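Local structure of uncharacterized protein (Bacteroides ovatus, 4ID2) at residues Y45-S50 and I73-T78; T36-K41 and I111-T116; K105-G110 and C128-D133; Y68-I73 and F89-F94. The protein is of unknown function, belonging to the DUF4738 family and folding into a beta-barrel-like structure built mainly of strands. All coordinates share one frame; numbering follows the deposited sequence. Where two conformers were deposited one is given.

Contacts 1 and 4 both use strand 67-79 and share Ile-73: contact 1 pairs it with strand 43-53 along a full antiparallel ladder, whereas contact 4 catches its beginning where strand 82-89 ends. Contact 4 is the buried one, held by a salt bridge and bridging waters; contact 1 has one buried face and one more open. Contacts 2 and 3 use opposite ends of strand 107-116. At one, contact 2 packs side chains between the two sheets, with an aromatic stack; at the other, contact 3 closes a strand pair beside a turn. Contacts 3 and 4 meet directly, Lys-91 and Asp-70 bonding to Ser-106 and Leu-108.

Contact 1 (Y45-S50 and I73-T78)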
# COMPACT_ATOMS: atom_id res chain seq x y z
N TYR A 45 -13.64 -16.14 -24.10
CA TYR A 45 -13.01 -17.04 -23.12
C TYR A 45 -13.99 -17.41 -22.04
O TYR A 45 -14.84 -16.60 -21.69
CB TYR A 45 -11.80 -16.37 -22.45
CG TYR A 45 -10.60 -16.22 -23.35
CD1 TYR A 45 -10.59 -15.29 -24.38
CD2 TYR A 45 -9.45 -16.97 -23.13
CE1 TYR A 45 -9.49 -15.17 -25.22
CE2 TYR A 45 -8.33 -16.83 -23.95
CZ TYR A 45 -8.34 -15.89 -24.97
OH TYR A 45 -7.26 -15.75 -25.81
N HIS A 46 -13.84 -18.61 -21.46
CA HIS A 46 -14.61 -19.10 -20.31
C HIS A 46 -13.60 -19.44 -19.24
O HIS A 46 -12.65 -20.15 -19.52
CB HIS A 46 -15.46 -20.34 -20.67
CG HIS A 46 -16.74 -20.03 -21.40
ND1 HIS A 46 -16.76 -19.18 -22.49
CD2 HIS A 46 -17.97 -20.55 -21.22
CE1 HIS A 46 -18.02 -19.16 -22.90
NE2 HIS A 46 -18.79 -19.96 -22.15
N SER A 47 -13.76 -18.89 -18.03
CA SER A 47 -12.81 -19.11 -16.94
C SER A 47 -13.52 -19.70 -15.74
O SER A 47 -14.36 -19.02 -15.16
CB SER A 47 -12.14 -17.80 -16.56
OG SER A 47 -11.25 -17.97 -15.47
N LEU A 48 -13.19 -20.93 -15.37
CA LEU A 48 -13.78 -21.58 -14.19
C LEU A 48 -12.72 -21.65 -13.11
O LEU A 48 -11.61 -22.13 -13.39
CB LEU A 48 -14.30 -22.99 -14.55
CG LEU A 48 -14.91 -23.81 -13.40
CD1 LEU A 48 -16.22 -23.20 -12.91
CD2 LEU A 48 -15.13 -25.26 -13.82
N VAL A 49 -13.03 -21.15 -11.90
CA VAL A 49 -12.12 -21.19 -10.77
C VAL A 49 -12.80 -21.92 -9.62
O VAL A 49 -13.95 -21.62 -9.32
CB VAL A 49 -11.63 -19.79 -10.34
CG1 VAL A 49 -10.62 -19.91 -9.21
CG2 VAL A 49 -10.99 -19.06 -11.51
N SER A 50 -12.12 -22.90 -9.01
CA SER A 50 -12.68 -23.70 -7.92
C SER A 50 -11.71 -23.80 -6.77
O SER A 50 -10.64 -24.37 -6.93
CB SER A 50 -13.00 -25.11 -8.40
OG SER A 50 -13.92 -25.10 -9.48
N ILE A 73 -6.49 -24.12 -5.63
CA ILE A 73 -7.42 -23.44 -6.52
C ILE A 73 -7.20 -23.96 -7.93
O ILE A 73 -6.12 -23.75 -8.48
CB ILE A 73 -7.30 -21.89 -6.44
CG1 ILE A 73 -7.82 -21.40 -5.07
CG2 ILE A 73 -8.13 -21.25 -7.56
CD1 ILE A 73 -7.74 -19.95 -4.81
N VAL A 74 -8.20 -24.61 -8.53
CA VAL A 74 -8.10 -25.08 -9.90
C VAL A 74 -8.61 -23.96 -10.80
O VAL A 74 -9.76 -23.56 -10.66
CB VAL A 74 -8.87 -26.40 -10.14
CG1 VAL A 74 -8.81 -26.82 -11.61
CG2 VAL A 74 -8.33 -27.52 -9.24
N LEU A 75 -7.77 -23.46 -11.72
CA LEU A 75 -8.14 -22.44 -12.69
C LEU A 75 -8.19 -23.11 -14.05
O LEU A 75 -7.16 -23.56 -14.53
CB LEU A 75 -7.14 -21.25 -12.65
CG LEU A 75 -7.11 -20.27 -13.84
CD1 LEU A 75 -8.47 -19.73 -14.21
CD2 LEU A 75 -6.22 -19.06 -13.52
N HIS A 76 -9.39 -23.25 -14.64
CA HIS A 76 -9.58 -23.84 -15.97
C HIS A 76 -10.03 -22.75 -16.95
O HIS A 76 -11.18 -22.32 -16.93
CB HIS A 76 -10.60 -25.00 -15.94
CG HIS A 76 -10.55 -25.87 -17.16
ND1 HIS A 76 -11.32 -27.02 -17.24
CD2 HIS A 76 -9.82 -25.76 -18.30
CE1 HIS A 76 -11.04 -27.56 -18.42
NE2 HIS A 76 -10.14 -26.85 -19.08
N LEU A 77 -9.09 -22.29 -17.79
CA LEU A 77 -9.34 -21.26 -18.80
C LEU A 77 -9.49 -21.90 -20.17
O LEU A 77 -8.60 -22.62 -20.59
CB LEU A 77 -8.17 -20.26 -18.80
CG LEU A 77 -8.27 -19.09 -19.78
CD1 LEU A 77 -9.51 -18.25 -19.51
CD2 LEU A 77 -7.01 -18.24 -19.73
N THR A 78 -10.60 -21.62 -20.88
CA THR A 78 -10.84 -22.19 -22.21
C THR A 78 -11.21 -21.10 -23.21
O THR A 78 -11.70 -20.05 -22.82
CB THR A 78 -11.93 -23.27 -22.17
OG1 THR A 78 -13.16 -22.67 -21.79
CG2 THR A 78 -11.61 -24.39 -21.20
O HOH W 1 -11.75 -24.96 -11.92
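Tyr-45 sets the edge of its ring, at CD2, against CD1 of Leu-77, 3.8 Å away. Here strands 43-53 and 67-79 run as a regular antiparallel beta ladder of the mixed sheet, their axes 4.7 Å apart. The phenol OH of Tyr-45 is bonded to Arg-79. His-46 and Thr-78 form a hydrogen-bonded pair: each backbone N reaches the other residue's O, and the two side chains meet where CB of His-46 lies 3.5 Å from Thr-78 OG1. Ser-47 turns to the other face, opposite Leu-77 in a non-hydrogen-bonded pair. Its hydroxyl is anti to the backbone N (chi1 177°), which brings OG within 3.5 Å of Leu-75 CD1, and the same oxygen is satisfied by the hydroxyl of Tyr-123 on strand 121-128, in the second sheet. Leu-48 pairs with His-76 through two nearly straight bonds, the N-H of Leu-48 reaching His-76 O at 177°, while the imidazole of His-76 leads off to Thr-83 through NE2. Val-49 again faces the interior, standing opposite Leu-75 in a non-hydrogen-bonded pair, and its CA touches Val-74 O at 3.3 Å. Buried Tyr-45, Ser-47, Val-49, Leu-75 and Leu-77 thus line one face, and the more open His-46, Leu-48, Ser-50, Val-74, His-76 and Thr-78 the other. Ser-50 pairs with Val-74, beyond which the two strands continue; the carbonyl O of Val-74 takes the Ser-50 N-H at 3.0 Å and also a bond donated by a water at 2.7 Å.

Contact 2 (T36-K41 and I111-T116)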
# COMPACT_ATOMS: atom_id res chain seq x y z
N THR A 36 -16.45 -17.22 -15.19
CA THR A 36 -16.42 -15.89 -15.79
C THR A 36 -16.26 -15.97 -17.30
O THR A 36 -15.37 -16.67 -17.78
CB THR A 36 -15.28 -15.05 -15.19
OG1 THR A 36 -15.38 -15.09 -13.77
CG2 THR A 36 -15.33 -13.59 -15.64
N ASP A 37 -17.09 -15.23 -18.03
CA ASP A 37 -17.04 -15.14 -19.48
C ASP A 37 -16.59 -13.74 -19.86
O ASP A 37 -17.13 -12.75 -19.35
CB ASP A 37 -18.42 -15.45 -20.10
CG ASP A 37 -18.88 -16.89 -19.93
OD1 ASP A 37 -18.04 -17.74 -19.57
OD2 ASP A 37 -20.07 -17.15 -20.16
N PHE A 38 -15.59 -13.65 -20.74
CA PHE A 38 -15.06 -12.37 -21.20
C PHE A 38 -14.41 -12.53 -22.57
O PHE A 38 -14.18 -13.65 -23.02
CB PHE A 38 -14.03 -11.83 -20.19
CG PHE A 38 -12.84 -12.73 -20.00
CD1 PHE A 38 -11.71 -12.60 -20.79
CD2 PHE A 38 -12.85 -13.72 -19.03
CE1 PHE A 38 -10.62 -13.44 -20.63
CE2 PHE A 38 -11.76 -14.57 -18.87
CZ PHE A 38 -10.66 -14.43 -19.67
N LYS A 39 -14.11 -11.40 -23.21
CA LYS A 39 -13.45 -11.36 -24.52
C LYS A 39 -12.02 -10.86 -24.35
O LYS A 39 -11.76 -10.00 -23.51
CB LYS A 39 -14.21 -10.44 -25.49
CG LYS A 39 -15.40 -11.11 -26.15
CD LYS A 39 -16.14 -10.14 -27.06
CE LYS A 39 -17.41 -10.73 -27.62
NZ LYS A 39 -18.26 -9.70 -28.27
N PHE A 40 -11.09 -11.41 -25.14
CA PHE A 40 -9.70 -10.96 -25.14
C PHE A 40 -9.17 -11.07 -26.57
O PHE A 40 -9.28 -12.13 -27.19
CB PHE A 40 -8.84 -11.76 -24.16
CG PHE A 40 -7.38 -11.41 -24.20
CD1 PHE A 40 -6.97 -10.09 -24.06
CD2 PHE A 40 -6.41 -12.39 -24.35
CE1 PHE A 40 -5.61 -9.76 -24.07
CE2 PHE A 40 -5.06 -12.05 -24.37
CZ PHE A 40 -4.67 -10.74 -24.23
N LYS A 41 -8.69 -9.94 -27.13
CA LYS A 41 -8.22 -9.84 -28.51
C LYS A 41 -9.35 -10.32 -29.47
O LYS A 41 -9.08 -10.99 -30.47
CB LYS A 41 -6.91 -10.62 -28.72
CG LYS A 41 -5.76 -10.08 -27.87
CD LYS A 41 -4.41 -10.63 -28.29
CE LYS A 41 -3.26 -9.89 -27.65
NZ LYS A 41 -1.94 -10.41 -28.13
N ILE A 111 -8.37 -16.67 -6.32
CA ILE A 111 -7.85 -16.29 -7.63
C ILE A 111 -9.08 -15.83 -8.40
O ILE A 111 -10.05 -16.59 -8.50
CB ILE A 111 -7.04 -17.43 -8.32
CG1 ILE A 111 -5.72 -17.71 -7.54
CG2 ILE A 111 -6.73 -17.04 -9.77
CD1 ILE A 111 -4.95 -19.00 -7.92
N VAL A 112 -9.07 -14.58 -8.86
CA VAL A 112 -10.22 -13.89 -9.42
C VAL A 112 -9.91 -13.24 -10.77
O VAL A 112 -8.98 -12.44 -10.81
CB VAL A 112 -10.57 -12.78 -8.36
CG1 VAL A 112 -11.50 -11.71 -8.92
CG2 VAL A 112 -11.12 -13.40 -7.08
N TYR A 113 -10.74 -13.45 -11.83
CA TYR A 113 -10.55 -12.72 -13.09
C TYR A 113 -10.58 -11.23 -12.76
O TYR A 113 -11.51 -10.79 -12.08
CB TYR A 113 -11.64 -13.08 -14.12
CG TYR A 113 -11.63 -12.16 -15.33
CD1 TYR A 113 -10.69 -12.31 -16.34
CD2 TYR A 113 -12.51 -11.08 -15.41
CE1 TYR A 113 -10.65 -11.45 -17.42
CE2 TYR A 113 -12.46 -10.20 -16.49
CZ TYR A 113 -11.53 -10.38 -17.50
OH TYR A 113 -11.47 -9.55 -18.58
N ASP A 114 -9.57 -10.48 -13.20
CA ASP A 114 -9.49 -9.05 -12.93
C ASP A 114 -9.72 -8.25 -14.20
O ASP A 114 -10.69 -7.52 -14.28
CB ASP A 114 -8.13 -8.69 -12.29
CG ASP A 114 -8.04 -7.24 -11.88
OD1 ASP A 114 -8.75 -6.85 -10.92
OD2 ASP A 114 -7.29 -6.49 -12.52
N LYS A 115 -8.83 -8.38 -15.19
CA LYS A 115 -8.94 -7.62 -16.43
C LYS A 115 -8.08 -8.23 -17.52
O LYS A 115 -7.35 -9.20 -17.27
CB LYS A 115 -8.49 -6.16 -16.18
CG LYS A 115 -7.00 -5.99 -15.84
CD LYS A 115 -6.71 -4.62 -15.25
CE LYS A 115 -5.25 -4.40 -14.95
NZ LYS A 115 -5.01 -3.10 -14.26
N THR A 116 -8.16 -7.66 -18.73
CA THR A 116 -7.32 -8.02 -19.87
C THR A 116 -6.41 -6.84 -20.17
O THR A 116 -6.86 -5.70 -20.11
CB THR A 116 -8.15 -8.39 -21.09
OG1 THR A 116 -9.10 -7.35 -21.37
CG2 THR A 116 -8.85 -9.72 -20.94
O HOH W 2 -12.73 -8.18 -21.01
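Phe-38 has CG between its backbone N and carbonyl carbon (chi1 61°), while Tyr-113 has CG anti to the backbone N (chi1 169°); these settings lay the two rings over one another as an offset stack. The centroids are 4.1 Å apart and the planes 18° from parallel. Tyr-113 CE1 sits above the centre of the Phe-38 ring, whereas Phe-38 CD2 lies toward the rim of the tyrosine, 3.5 Å from CE1. Thr-36 brings its methyl CG2 against the same tyrosine at CD2, 3.8 Å away, and crosses it at about a right angle. Farther along, Thr-116 slides past Phe-40 in the opposite sense, with CB 3.6 Å from Phe-40 CD1. One water links the polar margin, donating to Lys-39 O and bonded at 3.1 Å to Tyr-113 OH. An alanine in place of Phe-38 removes the ring stacked on Tyr-113, and the tyrosine is likely to be less firmly held and freer to turn. Phe-38 also meets the ring of Tyr-45, and Thr-36, Asp-37 and Phe-38 pair in an antiparallel ladder with a strand of the second subunit, which places the contact beside the subunit interface. Strands 33-40 and 107-116 belong to different sheets, their axes 8.2 Å apart, so the chemistry here is that of sheet-to-sheet packing: dispersion between aromatic and methyl surfaces, with polar bridging confined to the water at Tyr-113 OH.

Contact 3 (K105-G110 and C128-D133); sequences KSILEG and CYPQTD
Ile-107 and Cys-128 form an antiparallel hydrogen-bonded pair: Ile-107 N donates to Cys-128 O and Cys-128 N to Ile-107 O, both at 2.8 Å. Their side chains lie on the same face, where CG1 of Ile-107 touches SG of Cys-128 at 3.5 Å. Beside them the carboxylate end of Glu-109 passes Cys-128, its CD 3.9 Å from the cysteine CB. On the other flank Ser-106 places its CB over a face of the Tyr-129 ring, a CH-pi contact 4.1 Å from the centroid. The ring swings back there because CG is anti to the carbonyl carbon (chi1 -64°).

Farther out, Ser-106 OG is bonded to Leu-103 O, and Glu-109 is held by Ser-126 through OE1 and by Lys-115 of the second subunit through OE2. A type II beta turn from Tyr-129 to Thr-132 carries the chain away from the pair, secured by the Thr-132 hydroxyl, which donates to Tyr-129 O at 2.8 Å. A classic beta bulge follows Ile-107, with Glu-109 and Gly-110 sharing Ser-126 as their partner, so this is the bulged end of an antiparallel pairing between strands 107-116 and 121-128, just before the chain turns toward strand 134-142.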
# COMPACT_ATOMS: atom_id res chain seq x y z
N LYS A 105 3.04 -18.96 7.00
CA LYS A 105 1.98 -18.56 7.95
C LYS A 105 0.64 -18.16 7.26
O LYS A 105 -0.30 -17.84 7.99
CB LYS A 105 2.46 -17.37 8.80
CG LYS A 105 3.69 -17.65 9.67
CD LYS A 105 4.16 -16.37 10.36
CE LYS A 105 5.41 -16.57 11.18
NZ LYS A 105 5.83 -15.31 11.85
N SER A 106 0.54 -18.17 5.91
CA SER A 106 -0.68 -17.75 5.19
C SER A 106 -1.40 -18.90 4.49
O SER A 106 -0.83 -19.98 4.36
CB SER A 106 -0.32 -16.69 4.14
OG SER A 106 0.28 -17.26 2.98
N ILE A 107 -2.65 -18.67 4.01
CA ILE A 107 -3.42 -19.68 3.27
C ILE A 107 -3.91 -19.09 1.95
O ILE A 107 -4.30 -17.92 1.91
CB ILE A 107 -4.60 -20.29 4.09
CG1 ILE A 107 -5.57 -19.22 4.60
CG2 ILE A 107 -4.06 -21.13 5.25
CD1 ILE A 107 -6.85 -19.79 5.17
N LEU A 108 -3.92 -19.90 0.86
CA LEU A 108 -4.40 -19.45 -0.44
C LEU A 108 -5.89 -19.14 -0.31
O LEU A 108 -6.66 -20.02 0.06
CB LEU A 108 -4.14 -20.49 -1.54
CG LEU A 108 -4.56 -20.08 -2.97
CD1 LEU A 108 -3.81 -18.84 -3.43
CD2 LEU A 108 -4.34 -21.21 -3.95
N GLU A 109 -6.27 -17.89 -0.52
CA GLU A 109 -7.64 -17.43 -0.33
C GLU A 109 -8.44 -17.42 -1.62
O GLU A 109 -9.61 -17.78 -1.58
CB GLU A 109 -7.64 -16.01 0.26
CG GLU A 109 -9.00 -15.53 0.75
CD GLU A 109 -9.07 -14.09 1.22
OE1 GLU A 109 -8.34 -13.24 0.66
OE2 GLU A 109 -9.90 -13.80 2.10
N GLY A 110 -7.88 -16.89 -2.69
CA GLY A 110 -8.63 -16.75 -3.92
C GLY A 110 -7.83 -16.34 -5.13
O GLY A 110 -6.75 -15.77 -5.01
N CYS A 128 -4.12 -15.17 2.57
CA CYS A 128 -4.58 -14.48 3.78
C CYS A 128 -4.04 -15.15 5.04
O CYS A 128 -3.65 -16.31 5.01
CB CYS A 128 -6.10 -14.42 3.79
SG CYS A 128 -6.90 -15.96 4.30
N TYR A 129 -4.07 -14.41 6.15
CA TYR A 129 -3.62 -14.89 7.45
C TYR A 129 -4.84 -15.32 8.24
O TYR A 129 -5.70 -14.48 8.49
CB TYR A 129 -2.80 -13.82 8.17
CG TYR A 129 -1.54 -13.53 7.39
CD1 TYR A 129 -0.44 -14.38 7.49
CD2 TYR A 129 -1.52 -12.56 6.39
CE1 TYR A 129 0.69 -14.20 6.68
CE2 TYR A 129 -0.41 -12.39 5.57
CZ TYR A 129 0.70 -13.19 5.74
OH TYR A 129 1.79 -13.03 4.92
N PRO A 130 -4.96 -16.61 8.61
CA PRO A 130 -6.17 -17.06 9.33
C PRO A 130 -6.50 -16.26 10.60
O PRO A 130 -5.60 -15.75 11.27
CB PRO A 130 -5.84 -18.51 9.70
CG PRO A 130 -4.84 -18.95 8.72
CD PRO A 130 -4.04 -17.74 8.35
N GLN A 131 -7.82 -16.16 10.91
CA GLN A 131 -8.39 -15.45 12.07
C GLN A 131 -8.18 -13.92 12.01
O GLN A 131 -8.30 -13.25 13.05
CB GLN A 131 -7.84 -16.02 13.40
N THR A 132 -7.91 -13.35 10.81
CA THR A 132 -7.73 -11.91 10.62
C THR A 132 -8.29 -11.49 9.26
O THR A 132 -8.57 -12.36 8.42
CB THR A 132 -6.24 -11.48 10.71
OG1 THR A 132 -5.53 -11.92 9.56
CG2 THR A 132 -5.55 -11.98 11.98
N ASP A 133 -8.39 -10.17 9.03
CA ASP A 133 -8.86 -9.61 7.76
C ASP A 133 -7.67 -9.18 6.89
O ASP A 133 -7.87 -8.48 5.90
CB ASP A 133 -9.80 -8.41 8.04

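Contact 4 (Y68-I73 and F89-F94); sequences YVDNKI and FTKNDF
Asp-70 sets OD2 against the outer methylenes of Lys-91, 3.2 Å from the lysine CD, and makes a salt bridge of the same length from OD2 to NZ. The aspartate CG is anti to the backbone N (chi1 -159°), which directs the group at the lysine. Lys-91, extended beyond CG, crosses it obliquely, and NZ continues to the carbonyl O of Ser-106. A water donates to OD2 at 2.7 Å and accepts a weak bond from the same NZ, adding a second link between the charges. The other oxygen, OD1, takes the N-H of Asn-71 at 2.7 Å from above the carboxylate plane and that of Leu-108 as well, so this buried acid is gripped at both oxygens. Replacing Asp-70 by an alanine would probably leave the Lys-91 ammonium without its buried counter-charge and the Leu-108 N-H without its acceptor.

Nearer the strands, a second water joins the backbones, donating to Asn-71 O and accepting from Lys-91 N. Beyond it Ile-73 and Phe-89 form an antiparallel hydrogen-bonded pair, Phe-89 N reaching Ile-73 O at 2.7 Å. That O also lies at the edge of the Phe-89 ring. The chain then enters the 3-10 segment 91-93, where Asp-93 OD2 receives Thr-90 N at 2.8 Å. Strand pairing thus gives way to charge and water bridges as the two segments diverge, and burial would be expected to strengthen the attraction between Asp-70 and Lys-91.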
# COMPACT_ATOMS: atom_id res chain seq x y z
N TYR A 68 -5.35 -24.47 10.79
CA TYR A 68 -6.17 -24.30 9.59
C TYR A 68 -5.62 -25.13 8.43
O TYR A 68 -4.41 -25.15 8.23
CB TYR A 68 -6.20 -22.81 9.17
CG TYR A 68 -6.82 -21.91 10.22
CD1 TYR A 68 -6.06 -21.43 11.29
CD2 TYR A 68 -8.15 -21.53 10.14
CE1 TYR A 68 -6.63 -20.60 12.26
CE2 TYR A 68 -8.72 -20.69 11.10
CZ TYR A 68 -7.96 -20.23 12.16
OH TYR A 68 -8.50 -19.41 13.13
N VAL A 69 -6.51 -25.81 7.67
CA VAL A 69 -6.09 -26.57 6.48
C VAL A 69 -6.01 -25.56 5.32
O VAL A 69 -6.88 -24.69 5.19
CB VAL A 69 -7.00 -27.79 6.17
CG1 VAL A 69 -8.31 -27.38 5.55
CG2 VAL A 69 -6.29 -28.78 5.26
N ASP A 70 -4.96 -25.66 4.50
CA ASP A 70 -4.74 -24.75 3.38
C ASP A 70 -5.60 -25.19 2.17
O ASP A 70 -6.15 -26.30 2.17
CB ASP A 70 -3.25 -24.72 3.02
CG ASP A 70 -2.79 -23.50 2.25
OD1 ASP A 70 -3.66 -22.68 1.85
OD2 ASP A 70 -1.58 -23.37 2.02
N ASN A 71 -5.72 -24.31 1.16
CA ASN A 71 -6.53 -24.59 -0.02
C ASN A 71 -5.73 -24.73 -1.30
O ASN A 71 -4.61 -24.23 -1.41
CB ASN A 71 -7.54 -23.44 -0.24
CG ASN A 71 -8.40 -23.16 0.96
OD1 ASN A 71 -9.31 -23.93 1.29
ND2 ASN A 71 -8.15 -22.05 1.65
N LYS A 72 -6.35 -25.37 -2.29
CA LYS A 72 -5.87 -25.46 -3.66
C LYS A 72 -6.91 -24.74 -4.51
O LYS A 72 -8.08 -24.73 -4.14
CB LYS A 72 -5.65 -26.91 -4.14
CG LYS A 72 -6.90 -27.77 -4.28
CD LYS A 72 -6.55 -29.19 -4.72
CE LYS A 72 -7.77 -30.05 -4.86
NZ LYS A 72 -7.44 -31.41 -5.37
N ILE A 73 -6.49 -24.12 -5.63
CA ILE A 73 -7.42 -23.44 -6.52
C ILE A 73 -7.20 -23.96 -7.93
O ILE A 73 -6.12 -23.75 -8.48
CB ILE A 73 -7.30 -21.89 -6.44
CG1 ILE A 73 -7.82 -21.40 -5.07
CG2 ILE A 73 -8.13 -21.25 -7.56
CD1 ILE A 73 -7.74 -19.95 -4.81
N PHE A 89 -3.57 -24.51 -8.50
CA PHE A 89 -2.76 -23.52 -7.81
C PHE A 89 -2.73 -23.76 -6.31
O PHE A 89 -3.73 -24.17 -5.72
CB PHE A 89 -3.28 -22.08 -8.04
CG PHE A 89 -2.85 -21.46 -9.34
CD1 PHE A 89 -1.63 -20.81 -9.44
CD2 PHE A 89 -3.66 -21.50 -10.45
CE1 PHE A 89 -1.23 -20.24 -10.63
CE2 PHE A 89 -3.26 -20.90 -11.65
CZ PHE A 89 -2.05 -20.27 -11.73
N THR A 90 -1.59 -23.44 -5.68
CA THR A 90 -1.40 -23.44 -4.23
C THR A 90 -0.59 -22.19 -3.90
O THR A 90 0.00 -21.61 -4.81
CB THR A 90 -0.73 -24.73 -3.71
OG1 THR A 90 0.63 -24.77 -4.14
CG2 THR A 90 -1.45 -25.98 -4.15
N LYS A 91 -0.52 -21.80 -2.63
CA LYS A 91 0.28 -20.63 -2.24
C LYS A 91 1.77 -20.81 -2.64
O LYS A 91 2.45 -19.81 -2.89
CB LYS A 91 0.16 -20.35 -0.72
CG LYS A 91 0.74 -21.44 0.18
CD LYS A 91 0.57 -21.10 1.63
CE LYS A 91 1.28 -22.10 2.51
NZ LYS A 91 0.73 -22.12 3.88
N ASN A 92 2.25 -22.06 -2.78
CA ASN A 92 3.64 -22.36 -3.16
C ASN A 92 3.95 -21.92 -4.60
O ASN A 92 5.12 -21.68 -4.90
CB ASN A 92 3.95 -23.84 -2.96
CG ASN A 92 3.58 -24.31 -1.57
OD1 ASN A 92 2.64 -25.09 -1.40
ND2 ASN A 92 4.23 -23.76 -0.55
N ASP A 93 2.93 -21.72 -5.47
CA ASP A 93 3.13 -21.18 -6.82
C ASP A 93 3.63 -19.72 -6.81
O ASP A 93 4.06 -19.23 -7.85
CB ASP A 93 1.83 -21.23 -7.64
CG ASP A 93 1.48 -22.62 -8.08
OD1 ASP A 93 2.15 -23.13 -9.00
OD2 ASP A 93 0.56 -23.21 -7.49
N PHE A 94 3.54 -19.04 -5.65
CA PHE A 94 3.99 -17.66 -5.46
C PHE A 94 5.29 -17.61 -4.62
O PHE A 94 5.67 -16.54 -4.17
CB PHE A 94 2.87 -16.86 -4.77
CG PHE A 94 1.55 -16.90 -5.51
CD1 PHE A 94 0.64 -17.92 -5.28
CD2 PHE A 94 1.23 -15.94 -6.45
CE1 PHE A 94 -0.57 -17.98 -5.99
CE2 PHE A 94 0.02 -16.00 -7.16
CZ PHE A 94 -0.86 -17.02 -6.92
O HOH W 3 -0.03 -25.19 3.26
O HOH W 4 -2.16 -23.19 -0.85